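Local coordinates for enoyl-CoA hydratase (Geobacillus kaustophilus, PDB 2PPY), which probably catalyses the reversible addition of water to the double bond of enoyl-CoA thioesters in fatty acid beta-oxidation, at residues Gln176-Glu180 and Ile181-Asn185. Sequence-based numbering, arbitrary orientation.
Sequences QEALE and IGLVN
Ala-178 O and Leu-183 N, 2.8 Å apart, form a backbone bond that closes the end of helix 175-181 as the chain leaves it. A second bond, from Gly-182 N to Leu-179 O, completes a Schellman motif; it is the longer of the two, at 3.2 Å between Gly-182 N and Leu-179 O. Gly-182 is the first residue to leave helical phi/psi and has positive phi (84°), where a CB would be jammed against the preceding carbonyl oxygen.

Apolar contacts follow the same turn. The CB atoms of Ala-178 and Leu-183 meet at 3.8 Å, while the two methyls of Val-184 split between neighbouring helix residues: CG1 reaches Ala-178 CB, and CG2, left between its own backbone N and carbonyl carbon by a chi1 of -60°, lies 3.6 Å from Leu-179 CA. Ile-135 touches Ala-178, Leu-183 and Val-184. Ile-181 makes its apolar contacts with Ile-158 and Ile-173. Shortening Ile-181 to an alanine is likely to leave Ile-158 and Ile-173 without this apolar partner and open a gap beside the helix end.

Against the backbone itself, the CG1 methylene of Ile-181 rests 3.5 Å from Ala-178 O.

Beyond the turn, Asn-185 bonds through OD1 to Arg-126 N and through ND2 to Ser-161 of the second subunit. The cap thus satisfies late helix carbonyls, while the apolar contacts pack the chain against the helix as it passes to strand 186-188, outermost of the main sheet within the chain.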
loop_
_atom_site.group_PDB
_atom_site.type_symbol
_atom_site.label_atom_id
_atom_site.label_comp_id
_atom_site.label_asym_id
_atom_site.label_seq_id
_atom_site.Cartn_x
_atom_site.Cartn_y
_atom_site.Cartn_z
ATOM N N GLN A 176 13.172 -16.202 26.977
ATOM C CA GLN A 176 11.803 -16.368 27.451
ATOM C C GLN A 176 10.952 -15.149 27.110
ATOM O O GLN A 176 9.856 -15.284 26.566
ATOM C CB GLN A 176 11.774 -16.589 28.970
ATOM C CG GLN A 176 12.357 -17.917 29.461
ATOM C CD GLN A 176 13.865 -18.017 29.288
ATOM O OE1 GLN A 176 14.586 -17.030 29.438
ATOM N NE2 GLN A 176 14.350 -19.219 28.995
ATOM N N GLU A 177 11.454 -13.961 27.435
ATOM C CA GLU A 177 10.725 -12.728 27.151
ATOM C C GLU A 177 10.540 -12.594 25.646
ATOM O O GLU A 177 9.498 -12.134 25.171
ATOM C CB GLU A 177 11.487 -11.521 27.705
ATOM C CG GLU A 177 11.735 -11.604 29.216
ATOM C CD GLU A 177 12.599 -10.471 29.749
ATOM O OE1 GLU A 177 13.626 -10.154 29.116
ATOM O OE2 GLU A 177 12.257 -9.909 30.812
ATOM N N ALA A 178 11.555 -13.009 24.894
ATOM C CA ALA A 178 11.493 -12.946 23.444
ATOM C C ALA A 178 10.348 -13.825 22.951
ATOM O O ALA A 178 9.607 -13.453 22.041
ATOM C CB ALA A 178 12.816 -13.416 22.843
ATOM N N LEU A 179 10.204 -14.997 23.560
ATOM C CA LEU A 179 9.140 -15.914 23.174
ATOM C C LEU A 179 7.750 -15.324 23.436
ATOM O O LEU A 179 6.850 -15.444 22.606
ATOM C CB LEU A 179 9.284 -17.243 23.929
ATOM C CG LEU A 179 8.237 -18.312 23.590
ATOM C CD1 LEU A 179 8.341 -18.676 22.111
ATOM C CD2 LEU A 179 8.456 -19.551 24.466
ATOM N N GLU A 180 7.570 -14.685 24.585
ATOM C CA GLU A 180 6.268 -14.123 24.901
ATOM C C GLU A 180 5.842 -12.963 24.004
ATOM O O GLU A 180 4.649 -12.784 23.766
ATOM C CB GLU A 180 6.196 -13.734 26.380
ATOM C CG GLU A 180 7.370 -12.941 26.899
ATOM C CD GLU A 180 7.521 -13.062 28.408
ATOM O OE1 GLU A 180 7.929 -14.145 28.883
ATOM O OE2 GLU A 180 7.226 -12.078 29.120
ATOM N N ILE A 181 6.788 -12.187 23.479
ATOM C CA ILE A 181 6.391 -11.085 22.604
ATOM C C ILE A 181 6.416 -11.485 21.127
ATOM O O ILE A 181 6.137 -10.666 20.248
ATOM C CB ILE A 181 7.273 -9.835 22.801
ATOM C CG1 ILE A 181 8.713 -10.127 22.377
ATOM C CG2 ILE A 181 7.206 -9.381 24.249
ATOM C CD1 ILE A 181 9.612 -8.890 22.397
ATOM N N GLY A 182 6.746 -12.745 20.860
ATOM C CA GLY A 182 6.783 -13.226 19.490
ATOM C C GLY A 182 8.073 -12.950 18.736
ATOM O O GLY A 182 8.106 -13.063 17.512
ATOM N N LEU A 183 9.135 -12.596 19.454
ATOM C CA LEU A 183 10.422 -12.317 18.818
ATOM C C LEU A 183 11.057 -13.607 18.287
ATOM O O LEU A 183 11.773 -13.589 17.287
ATOM C CB LEU A 183 11.374 -11.650 19.810
ATOM C CG LEU A 183 12.282 -10.534 19.276
ATOM C CD1 LEU A 183 13.484 -10.407 20.195
ATOM C CD2 LEU A 183 12.740 -10.819 17.863
ATOM N N VAL A 184 10.819 -14.718 18.982
ATOM C CA VAL A 184 11.325 -16.024 18.551
ATOM C C VAL A 184 10.108 -16.927 18.494
ATOM O O VAL A 184 9.098 -16.629 19.137
ATOM C CB VAL A 184 12.366 -16.625 19.545
ATOM C CG1 VAL A 184 13.561 -15.690 19.664
ATOM C CG2 VAL A 184 11.728 -16.874 20.918
ATOM N N ASN A 185 10.191 -18.015 17.729
ATOM C CA ASN A 185 9.072 -18.953 17.600
ATOM C C ASN A 185 9.146 -20.133 18.563
ATOM O O ASN A 185 8.134 -20.773 18.848
ATOM C CB ASN A 185 8.996 -19.507 16.177
ATOM C CG ASN A 185 8.983 -18.417 15.133
ATOM O OD1 ASN A 185 10.023 -17.848 14.799
ATOM N ND2 ASN A 185 7.797 -18.109 14.618
#